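Local coordinates for protein L-cysteine S-thiosulfotransferase subunit SoxA (Paracoccus denitrificans, PDB 2C1D) that forms, with SoxX, the cytochrome complex that joins thiosulfate to a cysteine of the carrier protein SoxY, and carries two covalently bound haem c groups, at residues Asp1-Ile9 with Ile35-Asp43; Met73-His84 with Cys117-Trp127. One frame throughout, in Å; residues are numbered along the deposited sequence.

In the fold
From the N terminus, the chain runs through strands 7-9, 16-22 and 35-36, a three-stranded antiparallel sheet in sequential order. Contact 1 closes this meander by bringing 35-43 back onto 1-9, where the chain leaves the sheet and reaches a propionate of the haem c ligated by H184. Contact 2 opens only after contact 1 has closed, so the two are in series and neither nests nor crosses. It closes a loop of 32 residues, joining the haem-binding segment 73-84 to helix 110-122 around the other haem. The contacts lie on opposite sides of the chain's centre, with their own centres about 39 Å apart and nearest atoms about 23 Å apart.

Contact 1 (Asp1-Ile9 with Ile35-Asp43). With HEC (heme c), chain J.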
loop_
_atom_site.group_PDB
_atom_site.type_symbol
_atom_site.label_atom_id
_atom_site.label_comp_id
_atom_site.label_asym_id
_atom_site.label_seq_id
_atom_site.Cartn_x
_atom_site.Cartn_y
_atom_site.Cartn_z
ATOM N N ASP A 1 1.001 10.203 13.392
ATOM C CA ASP A 1 0.889 11.541 12.684
ATOM C C ASP A 1 2.219 12.008 12.073
ATOM O O ASP A 1 3.275 11.676 12.606
ATOM C CB ASP A 1 0.433 12.640 13.655
ATOM C CG ASP A 1 -1.069 12.790 13.717
ATOM O OD1 ASP A 1 -1.790 11.791 13.461
ATOM O OD2 ASP A 1 -1.618 13.872 14.027
ATOM N N PRO A 2 2.186 12.820 11.008
ATOM C CA PRO A 2 3.427 13.214 10.309
ATOM C C PRO A 2 4.345 14.152 11.120
ATOM O O PRO A 2 3.890 15.131 11.706
ATOM C CB PRO A 2 2.924 13.907 9.032
ATOM C CG PRO A 2 1.539 14.372 9.367
ATOM C CD PRO A 2 0.988 13.415 10.380
ATOM N N VAL A 3 5.633 13.821 11.142
ATOM C CA VAL A 3 6.624 14.553 11.928
ATOM C C VAL A 3 6.912 15.941 11.319
ATOM O O VAL A 3 6.828 16.136 10.110
ATOM C CB VAL A 3 7.934 13.725 12.073
ATOM C CG1 VAL A 3 8.772 13.749 10.773
ATOM C CG2 VAL A 3 8.759 14.204 13.264
ATOM N N GLU A 4 7.201 16.911 12.173
ATOM C CA GLU A 4 7.750 18.179 11.731
ATOM C C GLU A 4 9.246 17.922 11.477
ATOM O O GLU A 4 9.992 17.616 12.413
ATOM C CB GLU A 4 7.523 19.245 12.816
ATOM C CG GLU A 4 8.056 20.648 12.494
ATOM C CD GLU A 4 7.039 21.539 11.793
ATOM O OE1 GLU A 4 6.437 22.415 12.478
ATOM O OE2 GLU A 4 6.861 21.376 10.556
ATOM N N ASP A 5 9.654 17.986 10.203
ATOM C CA ASP A 5 11.072 17.841 9.794
ATOM C C ASP A 5 11.260 18.375 8.365
ATOM O O ASP A 5 10.291 18.664 7.668
ATOM C CB ASP A 5 11.524 16.375 9.900
ATOM C CG ASP A 5 13.032 16.206 10.114
ATOM O OD1 ASP A 5 13.830 17.137 9.881
ATOM O OD2 ASP A 5 13.524 15.130 10.498
ATOM N N GLY A 6 12.510 18.564 7.952
ATOM C CA GLY A 6 12.824 18.977 6.594
ATOM C C GLY A 6 13.920 18.105 6.008
ATOM O O GLY A 6 14.792 17.635 6.738
ATOM N N LEU A 7 13.867 17.886 4.696
ATOM C CA LEU A 7 14.803 17.004 4.011
ATOM C C LEU A 7 15.628 17.755 2.961
ATOM O O LEU A 7 15.104 18.253 1.964
ATOM C CB LEU A 7 14.059 15.807 3.374
ATOM C CG LEU A 7 14.887 14.832 2.527
ATOM C CD1 LEU A 7 16.137 14.338 3.266
ATOM C CD2 LEU A 7 14.021 13.642 2.090
ATOM N N VAL A 8 16.933 17.800 3.201
ATOM C CA VAL A 8 17.909 18.375 2.297
ATOM C C VAL A 8 18.994 17.315 2.219
ATOM O O VAL A 8 19.618 16.976 3.217
ATOM C CB VAL A 8 18.477 19.702 2.846
ATOM C CG1 VAL A 8 19.461 20.309 1.873
ATOM C CG2 VAL A 8 17.344 20.698 3.103
ATOM N N ILE A 9 19.188 16.755 1.042
ATOM C CA ILE A 9 20.095 15.650 0.873
ATOM C C ILE A 9 21.489 16.198 0.620
ATOM O O ILE A 9 21.659 17.049 -0.239
ATOM C CB ILE A 9 19.629 14.737 -0.293
ATOM C CG1 ILE A 9 18.173 14.265 -0.071
ATOM C CG2 ILE A 9 20.564 13.546 -0.419
ATOM C CD1 ILE A 9 17.596 13.405 -1.189
ATOM N N ILE A 35 -0.458 17.388 1.495
ATOM C CA ILE A 35 0.163 16.124 1.097
ATOM C C ILE A 35 1.588 16.043 1.600
ATOM O O ILE A 35 2.263 17.071 1.720
ATOM C CB ILE A 35 0.098 15.893 -0.417
ATOM C CG1 ILE A 35 0.679 17.075 -1.200
ATOM C CG2 ILE A 35 -1.346 15.572 -0.825
ATOM C CD1 ILE A 35 0.905 16.757 -2.662
ATOM N N TYR A 36 2.017 14.808 1.889
ATOM C CA TYR A 36 3.277 14.518 2.543
ATOM C C TYR A 36 3.942 13.336 1.857
ATOM O O TYR A 36 3.284 12.366 1.485
ATOM C CB TYR A 36 3.076 14.083 4.005
ATOM C CG TYR A 36 2.488 15.131 4.946
ATOM C CD1 TYR A 36 1.115 15.200 5.157
ATOM C CD2 TYR A 36 3.303 16.012 5.639
ATOM C CE1 TYR A 36 0.552 16.174 6.032
ATOM C CE2 TYR A 36 2.757 16.977 6.521
ATOM C CZ TYR A 36 1.389 17.050 6.702
ATOM O OH TYR A 36 0.850 17.987 7.562
ATOM N N SER A 37 5.249 13.399 1.753
ATOM C CA SER A 37 6.038 12.215 1.463
ATOM C C SER A 37 5.907 11.238 2.618
ATOM O O SER A 37 5.747 11.653 3.775
ATOM C CB SER A 37 7.505 12.611 1.341
ATOM O OG SER A 37 8.361 11.497 1.409
ATOM N N GLY A 38 5.995 9.953 2.295
ATOM C CA GLY A 38 6.139 8.887 3.274
ATOM C C GLY A 38 7.316 9.005 4.225
ATOM O O GLY A 38 7.290 8.430 5.305
ATOM N N TRP A 39 8.347 9.759 3.830
ATOM C CA TRP A 39 9.469 10.086 4.698
ATOM C C TRP A 39 9.027 10.675 6.046
ATOM O O TRP A 39 9.608 10.348 7.094
ATOM C CB TRP A 39 10.379 11.066 3.970
ATOM C CG TRP A 39 11.650 11.433 4.633
ATOM C CD1 TRP A 39 12.840 10.749 4.597
ATOM C CD2 TRP A 39 11.901 12.627 5.376
ATOM N NE1 TRP A 39 13.806 11.447 5.283
ATOM C CE2 TRP A 39 13.262 12.605 5.765
ATOM C CE3 TRP A 39 11.126 13.720 5.735
ATOM C CZ2 TRP A 39 13.850 13.626 6.538
ATOM C CZ3 TRP A 39 11.720 14.756 6.504
ATOM C CH2 TRP A 39 13.072 14.687 6.883
ATOM N N HIS A 40 8.003 11.510 6.011
ATOM C CA HIS A 40 7.488 12.157 7.210
ATOM C C HIS A 40 6.920 11.193 8.242
ATOM O O HIS A 40 6.807 11.558 9.399
ATOM C CB HIS A 40 6.411 13.211 6.861
ATOM C CG HIS A 40 6.980 14.557 6.568
ATOM N ND1 HIS A 40 7.408 15.414 7.559
ATOM C CD2 HIS A 40 7.238 15.178 5.391
ATOM C CE1 HIS A 40 7.907 16.507 7.006
ATOM N NE2 HIS A 40 7.823 16.389 5.694
ATOM N N PHE A 41 6.539 9.992 7.830
ATOM C CA PHE A 41 5.940 9.009 8.735
ATOM C C PHE A 41 6.942 7.965 9.218
ATOM O O PHE A 41 6.578 7.012 9.906
ATOM C CB PHE A 41 4.782 8.325 8.010
ATOM C CG PHE A 41 3.723 9.278 7.553
ATOM C CD1 PHE A 41 3.840 9.932 6.349
ATOM C CD2 PHE A 41 2.599 9.518 8.331
ATOM C CE1 PHE A 41 2.880 10.820 5.936
ATOM C CE2 PHE A 41 1.620 10.398 7.907
ATOM C CZ PHE A 41 1.764 11.057 6.730
ATOM N N ARG A 42 8.213 8.130 8.869
ATOM C CA ARG A 42 9.220 7.180 9.306
ATOM C C ARG A 42 9.896 7.653 10.592
ATOM O O ARG A 42 9.845 8.837 10.908
ATOM C CB ARG A 42 10.241 6.975 8.184
ATOM C CG ARG A 42 9.612 6.704 6.823
ATOM C CD ARG A 42 9.142 5.284 6.612
ATOM N NE ARG A 42 8.021 4.853 7.458
ATOM C CZ ARG A 42 6.735 4.913 7.123
ATOM N NH1 ARG A 42 6.357 5.457 5.975
ATOM N NH2 ARG A 42 5.809 4.422 7.945
ATOM N N ASP A 43 10.520 6.742 11.343
ATOM C CA ASP A 43 11.271 7.156 12.530
ATOM C C ASP A 43 12.572 7.872 12.126
ATOM O O ASP A 43 13.000 7.798 10.961
ATOM C CB ASP A 43 11.536 5.997 13.528
ATOM C CG ASP A 43 12.282 4.808 12.923
ATOM O OD1 ASP A 43 13.041 4.961 11.945
ATOM O OD2 ASP A 43 12.166 3.646 13.392
HETATM FE FE HEC J . -0.519 0.697 1.130
HETATM C CHA HEC J . 2.668 1.459 2.098
HETATM C CHB HEC J . 0.137 2.203 -1.921
HETATM C CHC HEC J . -3.605 -0.162 0.064
HETATM C CHD HEC J . -1.316 -0.318 4.273
HETATM N NA HEC J . 1.124 1.669 0.254
HETATM C C1A HEC J . 2.338 1.867 0.844
HETATM C C2A HEC J . 3.176 2.586 -0.076
HETATM C C3A HEC J . 2.456 2.785 -1.202
HETATM C C4A HEC J . 1.153 2.216 -1.004
HETATM C CMA HEC J . 2.896 3.481 -2.487
HETATM C CAA HEC J . 4.634 3.040 0.181
HETATM C CBA HEC J . 4.630 4.530 0.568
HETATM C CGA HEC J . 6.048 5.055 0.761
HETATM O O1A HEC J . 6.185 6.258 1.081
HETATM O O2A HEC J . 7.046 4.274 0.621
HETATM N NB HEC J . -1.518 0.963 -0.563
HETATM C C1B HEC J . -1.072 1.560 -1.732
HETATM C C2B HEC J . -2.053 1.352 -2.751
HETATM C C3B HEC J . -3.089 0.719 -2.210
HETATM C C4B HEC J . -2.758 0.437 -0.841
HETATM C CMB HEC J . -1.944 1.893 -4.179
HETATM C CAB HEC J . -4.382 0.291 -2.938
HETATM C CBB HEC J . -4.106 -0.565 -3.969
HETATM N NC HEC J . -2.180 -0.095 2.024
HETATM C C1C HEC J . -3.363 -0.345 1.401
HETATM C C2C HEC J . -4.280 -0.942 2.352
HETATM C C3C HEC J . -3.648 -0.986 3.541
HETATM C C4C HEC J . -2.315 -0.437 3.324
HETATM C CMC HEC J . -5.709 -1.373 1.953
HETATM C CAC HEC J . -4.085 -1.481 4.962
HETATM C CBC HEC J . -4.794 -2.594 5.198
HETATM N ND HEC J . 0.489 0.578 2.859
HETATM C C1D HEC J . -0.041 0.111 4.065
HETATM C C2D HEC J . 0.983 0.135 5.090
HETATM C C3D HEC J . 2.215 0.673 4.404
HETATM C C4D HEC J . 1.818 0.921 3.037
HETATM C CMD HEC J . 0.871 -0.291 6.566
HETATM C CAD HEC J . 3.599 0.959 5.035
HETATM C CBD HEC J . 3.495 2.280 5.822
HETATM C CGD HEC J . 3.361 3.492 4.923
HETATM O O1D HEC J . 2.243 3.949 4.600
HETATM O O2D HEC J . 4.374 4.056 4.500
#
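V3 and H40 grip each other through two hydrogen bonds that use both polar backbone atoms of V3. V3 N donates to H40 O (3.1 Å) in a nearly straight bond (172°). In return, H40 ND1 donates to V3 O at 2.7 Å, a short but bent bond whose acceptor is tilted from the imidazole plane. ND1 therefore carries a proton, and D5 O also approaches the ring's edge at CE1. W39 CE3 lies over one imidazole face and Y36 CD2 over the other, so the ring is sandwiched as well as bonded; NE2 is hydrogen-bonded to T20 OG1.

P2 fills the angle between two aromatic rings with two different atoms. Its CG sits over the Y36 face, 4.0 Å from the ring centroid, while its CB covers a face of F41, 4.2 Å from that centroid; both are CH-pi contacts.

At the other end, L7 has CG anti to its backbone N (chi1 176°); with chi2 near 51°, this sets CD2 over the five-membered ring of W39. The methyl stands 3.8 Å from the ring centroid, almost on its normal. D5 crosses the far end of the indole, with CG 3.6 Å from W39 CH2, and its carboxylate is held by salt bridges to R47 and R51. The indole NE1 is hydrogen-bonded to R47 O.

The CB of R42 points away from 1-9, and the bent chain beyond it carries NH1 to a weak hydrogen bond with O2D (2.8 Å) of the haem ligated by H184. The 3-10 turn 38-41 borders this haem's propionates, G38 CA lying 3.4 Å from O1A. Strand 16-22, between strands 7-9 and 35-36, contacts L7 and is hydrogen-bonded through T20 to S37 and H40; strand 261-263 packs against W39 and R42.

Contact 2 (Met73-His84 with Cys117-Trp127); sequences MGVNGESCASCH and CVTERMGLEKW. With HEC (heme c), chain I.
The CXXCH haem-binding motif of a c-type cytochrome, C80 to H84, faces helix 110-122 across the haem, and the two segments supply the axial ligands. H84 NE2 binds the iron at 2.1 Å and C117 SG binds it from the opposite side at 2.2 Å, giving His/Cys coordination. C80 SG is bonded to vinyl-derived CAB (1.9 Å), and C83 is the second covalent anchor.

Beyond the porphyrin, the segments meet directly. V75 N donates to M122 O (3.0 Å) in a fairly straight bond of 165°, joining the G74-G77 turn to M122, just before G123 leaves helical geometry. M122 follows the haem rim with SD beside CAB and CBB; a bend at its last torsion (chi3 83°) then brings CE against E78 O, 3.1 Å away. G123 has positive phi, and a beta carbon there would collide with V75 CG2.

R121 runs extended over the haem on the C117 side and lays its guanidinium face on the pyrrole, CZ 3.5 Å from C2D; a further bond from NH1 to C117 SG is weak and doubtful, the place of the sulfur being uncertain. With an alanine at R121, this part of the haem face would probably lose its flat cover.

L124 places CD1 3.4 Å from M73 O, and the side chain of M73 continues to W127. There, M73 SD lies at the edge of the six-membered ring, 5.3 Å from its centroid, a Met-aromatic contact in which CE also touches CZ2.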
loop_
_atom_site.group_PDB
_atom_site.type_symbol
_atom_site.label_atom_id
_atom_site.label_comp_id
_atom_site.label_asym_id
_atom_site.label_seq_id
_atom_site.Cartn_x
_atom_site.Cartn_y
_atom_site.Cartn_z
ATOM N N MET A 73 25.496 -4.562 -23.623
ATOM C CA MET A 73 24.739 -5.778 -23.367
ATOM C C MET A 73 23.766 -6.154 -24.481
ATOM O O MET A 73 23.099 -7.173 -24.391
ATOM C CB MET A 73 24.054 -5.741 -21.991
ATOM C CG MET A 73 23.085 -4.614 -21.685
ATOM S SD MET A 73 22.835 -4.414 -19.847
ATOM C CE MET A 73 22.352 -6.179 -19.329
ATOM N N GLY A 74 23.724 -5.359 -25.549
ATOM C CA GLY A 74 22.893 -5.664 -26.701
ATOM C C GLY A 74 23.464 -6.817 -27.524
ATOM O O GLY A 74 24.620 -7.220 -27.327
ATOM N N VAL A 75 22.657 -7.344 -28.443
ATOM C CA VAL A 75 23.085 -8.475 -29.277
ATOM C C VAL A 75 24.264 -8.097 -30.173
ATOM O O VAL A 75 25.165 -8.902 -30.367
ATOM C CB VAL A 75 21.930 -9.108 -30.105
ATOM C CG1 VAL A 75 20.916 -9.767 -29.178
ATOM C CG2 VAL A 75 21.260 -8.093 -31.037
ATOM N N ASN A 76 24.266 -6.871 -30.696
ATOM C CA ASN A 76 25.436 -6.321 -31.402
ATOM C C ASN A 76 26.345 -5.407 -30.552
ATOM O O ASN A 76 27.051 -4.550 -31.098
ATOM C CB ASN A 76 24.986 -5.534 -32.629
ATOM C CG ASN A 76 24.044 -6.308 -33.501
ATOM O OD1 ASN A 76 24.109 -7.541 -33.582
ATOM N ND2 ASN A 76 23.155 -5.586 -34.176
ATOM N N GLY A 77 26.334 -5.576 -29.232
ATOM C CA GLY A 77 27.163 -4.753 -28.346
ATOM C C GLY A 77 26.628 -3.346 -28.053
ATOM O O GLY A 77 27.365 -2.474 -27.592
ATOM N N GLU A 78 25.346 -3.125 -28.327
ATOM C CA GLU A 78 24.716 -1.825 -28.078
ATOM C C GLU A 78 24.633 -1.589 -26.583
ATOM O O GLU A 78 24.421 -2.539 -25.814
ATOM C CB GLU A 78 23.300 -1.769 -28.656
ATOM C CG GLU A 78 23.244 -1.903 -30.174
ATOM C CD GLU A 78 22.831 -3.284 -30.625
ATOM O OE1 GLU A 78 22.141 -3.388 -31.660
ATOM O OE2 GLU A 78 23.172 -4.266 -29.937
ATOM N N SER A 79 24.817 -0.331 -26.186
ATOM C CA SER A 79 24.535 0.113 -24.827
ATOM C C SER A 79 23.543 1.291 -24.815
ATOM O O SER A 79 23.327 1.958 -25.846
ATOM C CB SER A 79 25.824 0.535 -24.133
ATOM O OG SER A 79 26.315 1.724 -24.685
ATOM N N CYS A 80 22.938 1.528 -23.647
ATOM C CA CYS A 80 22.077 2.700 -23.465
ATOM C C CYS A 80 22.862 3.928 -23.884
ATOM O O CYS A 80 22.405 4.749 -24.670
ATOM C CB CYS A 80 21.611 2.858 -22.000
ATOM S SG CYS A 80 20.805 1.385 -21.319
ATOM N N ALA A 81 24.077 4.034 -23.383
ATOM C CA ALA A 81 24.873 5.221 -23.622
ATOM C C ALA A 81 25.227 5.429 -25.086
ATOM O O ALA A 81 25.466 6.561 -25.488
ATOM C CB ALA A 81 26.127 5.187 -22.786
ATOM N N SER A 82 25.312 4.345 -25.861
ATOM C CA SER A 82 25.677 4.421 -27.281
ATOM C C SER A 82 24.691 5.296 -28.049
ATOM O O SER A 82 25.088 5.951 -29.014
ATOM C CB SER A 82 25.835 3.025 -27.922
ATOM O OG SER A 82 24.623 2.296 -28.009
ATOM N N CYS A 83 23.441 5.357 -27.585
ATOM C CA CYS A 83 22.430 6.233 -28.173
ATOM C C CYS A 83 22.080 7.458 -27.348
ATOM O O CYS A 83 21.825 8.520 -27.912
ATOM C CB CYS A 83 21.161 5.459 -28.458
ATOM S SG CYS A 83 21.367 4.181 -29.721
ATOM N N HIS A 84 22.052 7.323 -26.024
ATOM C CA HIS A 84 21.556 8.404 -25.149
ATOM C C HIS A 84 22.672 9.191 -24.491
ATOM O O HIS A 84 22.397 10.151 -23.782
ATOM C CB HIS A 84 20.672 7.833 -24.056
ATOM C CG HIS A 84 19.407 7.242 -24.558
ATOM N ND1 HIS A 84 18.428 7.995 -25.167
ATOM C CD2 HIS A 84 18.942 5.975 -24.513
ATOM C CE1 HIS A 84 17.415 7.210 -25.488
ATOM N NE2 HIS A 84 17.703 5.974 -25.107
ATOM N N CYS A 117 13.264 -0.019 -25.566
ATOM C CA CYS A 117 14.623 0.055 -26.059
ATOM C C CYS A 117 15.311 -1.296 -25.963
ATOM O O CYS A 117 15.930 -1.761 -26.925
ATOM C CB CYS A 117 15.403 1.171 -25.371
ATOM S SG CYS A 117 14.888 2.823 -25.970
ATOM N N VAL A 118 15.169 -1.947 -24.815
ATOM C CA VAL A 118 15.733 -3.294 -24.626
ATOM C C VAL A 118 15.356 -4.252 -25.778
ATOM O O VAL A 118 16.235 -4.927 -26.319
ATOM C CB VAL A 118 15.296 -3.897 -23.273
ATOM C CG1 VAL A 118 15.781 -5.334 -23.115
ATOM C CG2 VAL A 118 15.799 -3.069 -22.126
ATOM N N THR A 119 14.084 -4.308 -26.157
ATOM C CA THR A 119 13.623 -5.284 -27.156
ATOM C C THR A 119 13.798 -4.830 -28.615
ATOM O O THR A 119 14.352 -5.557 -29.453
ATOM C CB THR A 119 12.154 -5.697 -26.929
ATOM O OG1 THR A 119 11.299 -4.546 -26.968
ATOM C CG2 THR A 119 11.964 -6.311 -25.516
ATOM N N GLU A 120 13.326 -3.637 -28.920
ATOM C CA GLU A 120 13.402 -3.108 -30.288
ATOM C C GLU A 120 14.794 -2.656 -30.717
ATOM O O GLU A 120 15.112 -2.741 -31.888
ATOM C CB GLU A 120 12.441 -1.945 -30.461
ATOM C CG GLU A 120 11.024 -2.304 -30.082
ATOM C CD GLU A 120 9.995 -1.303 -30.577
ATOM O OE1 GLU A 120 8.972 -1.125 -29.872
ATOM O OE2 GLU A 120 10.202 -0.706 -31.664
ATOM N N ARG A 121 15.621 -2.172 -29.790
ATOM C CA ARG A 121 16.871 -1.527 -30.177
ATOM C C ARG A 121 18.125 -2.229 -29.728
ATOM O O ARG A 121 19.217 -1.903 -30.205
ATOM C CB ARG A 121 16.903 -0.096 -29.671
ATOM C CG ARG A 121 15.813 0.726 -30.256
ATOM C CD ARG A 121 15.842 2.163 -29.831
ATOM N NE ARG A 121 14.883 2.927 -30.611
ATOM C CZ ARG A 121 13.688 3.320 -30.201
ATOM N NH1 ARG A 121 13.240 3.068 -28.978
ATOM N NH2 ARG A 121 12.936 4.013 -31.041
ATOM N N MET A 122 17.989 -3.175 -28.805
ATOM C CA MET A 122 19.143 -3.933 -28.362
ATOM C C MET A 122 19.003 -5.421 -28.629
ATOM O O MET A 122 19.922 -6.185 -28.312
ATOM C CB MET A 122 19.398 -3.651 -26.886
ATOM C CG MET A 122 19.588 -2.166 -26.630
ATOM S SD MET A 122 19.759 -1.839 -24.925
ATOM C CE MET A 122 21.534 -2.178 -24.679
ATOM N N GLY A 123 17.883 -5.816 -29.225
ATOM C CA GLY A 123 17.652 -7.188 -29.646
ATOM C C GLY A 123 17.539 -8.199 -28.515
ATOM O O GLY A 123 17.828 -9.383 -28.692
ATOM N N LEU A 124 17.128 -7.726 -27.340
ATOM C CA LEU A 124 17.081 -8.565 -26.165
ATOM C C LEU A 124 15.656 -8.938 -25.799
ATOM O O LEU A 124 14.675 -8.250 -26.119
ATOM C CB LEU A 124 17.789 -7.896 -24.983
ATOM C CG LEU A 124 19.283 -7.597 -25.121
ATOM C CD1 LEU A 124 19.740 -6.696 -23.978
ATOM C CD2 LEU A 124 20.130 -8.887 -25.172
ATOM N N GLU A 125 15.572 -10.078 -25.141
ATOM C CA GLU A 125 14.365 -10.528 -24.501
ATOM C C GLU A 125 14.022 -9.459 -23.470
ATOM O O GLU A 125 14.916 -8.903 -22.830
ATOM C CB GLU A 125 14.628 -11.899 -23.849
ATOM C CG GLU A 125 13.609 -12.347 -22.816
ATOM C CD GLU A 125 13.646 -13.858 -22.576
ATOM O OE1 GLU A 125 14.636 -14.518 -23.003
ATOM O OE2 GLU A 125 12.682 -14.389 -21.966
ATOM N N LYS A 126 12.742 -9.147 -23.342
ATOM C CA LYS A 126 12.320 -8.091 -22.415
ATOM C C LYS A 126 12.790 -8.388 -20.991
ATOM O O LYS A 126 12.822 -9.554 -20.559
ATOM C CB LYS A 126 10.811 -7.843 -22.486
ATOM C CG LYS A 126 9.896 -8.780 -21.684
ATOM C CD LYS A 126 8.460 -8.202 -21.524
ATOM C CE LYS A 126 8.101 -7.860 -20.037
ATOM N NZ LYS A 126 6.916 -6.906 -19.886
ATOM N N TRP A 127 13.195 -7.346 -20.277
ATOM C CA TRP A 127 13.512 -7.482 -18.848
ATOM C C TRP A 127 12.236 -7.637 -18.017
ATOM O O TRP A 127 11.221 -6.963 -18.258
ATOM C CB TRP A 127 14.322 -6.286 -18.333
ATOM C CG TRP A 127 15.722 -6.141 -18.906
ATOM C CD1 TRP A 127 16.436 -7.064 -19.630
ATOM C CD2 TRP A 127 16.567 -4.992 -18.785
ATOM N NE1 TRP A 127 17.667 -6.550 -19.964
ATOM C CE2 TRP A 127 17.779 -5.286 -19.446
ATOM C CE3 TRP A 127 16.432 -3.745 -18.156
ATOM C CZ2 TRP A 127 18.823 -4.378 -19.527
ATOM C CZ3 TRP A 127 17.479 -2.838 -18.231
ATOM C CH2 TRP A 127 18.653 -3.152 -18.911
HETATM FE FE HEC I . 16.351 4.386 -25.430
HETATM C CHA HEC I . 13.534 6.435 -25.784
HETATM C CHB HEC I . 15.925 4.383 -22.113
HETATM C CHC HEC I . 18.879 2.146 -25.218
HETATM C CHD HEC I . 17.180 5.046 -28.700
HETATM N NA HEC I . 14.995 5.270 -24.201
HETATM C C1A HEC I . 13.929 6.075 -24.522
HETATM C C2A HEC I . 13.259 6.439 -23.309
HETATM C C3A HEC I . 13.923 5.868 -22.297
HETATM C C4A HEC I . 15.016 5.095 -22.838
HETATM C CMA HEC I . 13.587 5.953 -20.804
HETATM C CAA HEC I . 12.007 7.335 -23.242
HETATM C CBA HEC I . 12.450 8.754 -23.543
HETATM C CGA HEC I . 11.303 9.735 -23.728
HETATM O O1A HEC I . 10.166 9.344 -24.078
HETATM O O2A HEC I . 11.596 10.944 -23.519
HETATM N NB HEC I . 17.269 3.454 -23.916
HETATM C C1B HEC I . 16.867 3.515 -22.602
HETATM C C2B HEC I . 17.598 2.489 -21.873
HETATM C C3B HEC I . 18.423 1.874 -22.728
HETATM C C4B HEC I . 18.231 2.476 -24.040
HETATM C CMB HEC I . 17.483 2.244 -20.354
HETATM C CAB HEC I . 19.406 0.703 -22.397
HETATM C CBB HEC I . 18.761 -0.350 -21.805
HETATM N NC HEC I . 17.792 3.744 -26.748
HETATM C C1C HEC I . 18.686 2.737 -26.462
HETATM C C2C HEC I . 19.478 2.511 -27.656
HETATM C C3C HEC I . 18.932 3.227 -28.670
HETATM C C4C HEC I . 17.916 4.079 -28.075
HETATM C CMC HEC I . 20.482 1.343 -27.791
HETATM C CAC HEC I . 19.388 3.292 -30.168
HETATM C CBC HEC I . 19.519 2.144 -30.870
HETATM N ND HEC I . 15.478 5.567 -26.983
HETATM C C1D HEC I . 15.999 5.615 -28.274
HETATM C C2D HEC I . 15.082 6.345 -29.127
HETATM C C3D HEC I . 13.930 6.760 -28.229
HETATM C C4D HEC I . 14.268 6.243 -26.913
HETATM C CMD HEC I . 15.203 6.656 -30.630
HETATM C CAD HEC I . 12.675 7.557 -28.622
HETATM C CBD HEC I . 12.961 9.020 -28.481
HETATM C CGD HEC I . 11.705 9.855 -28.717
HETATM O O1D HEC I . 11.842 11.030 -29.172
HETATM O O2D HEC I . 10.598 9.349 -28.430
#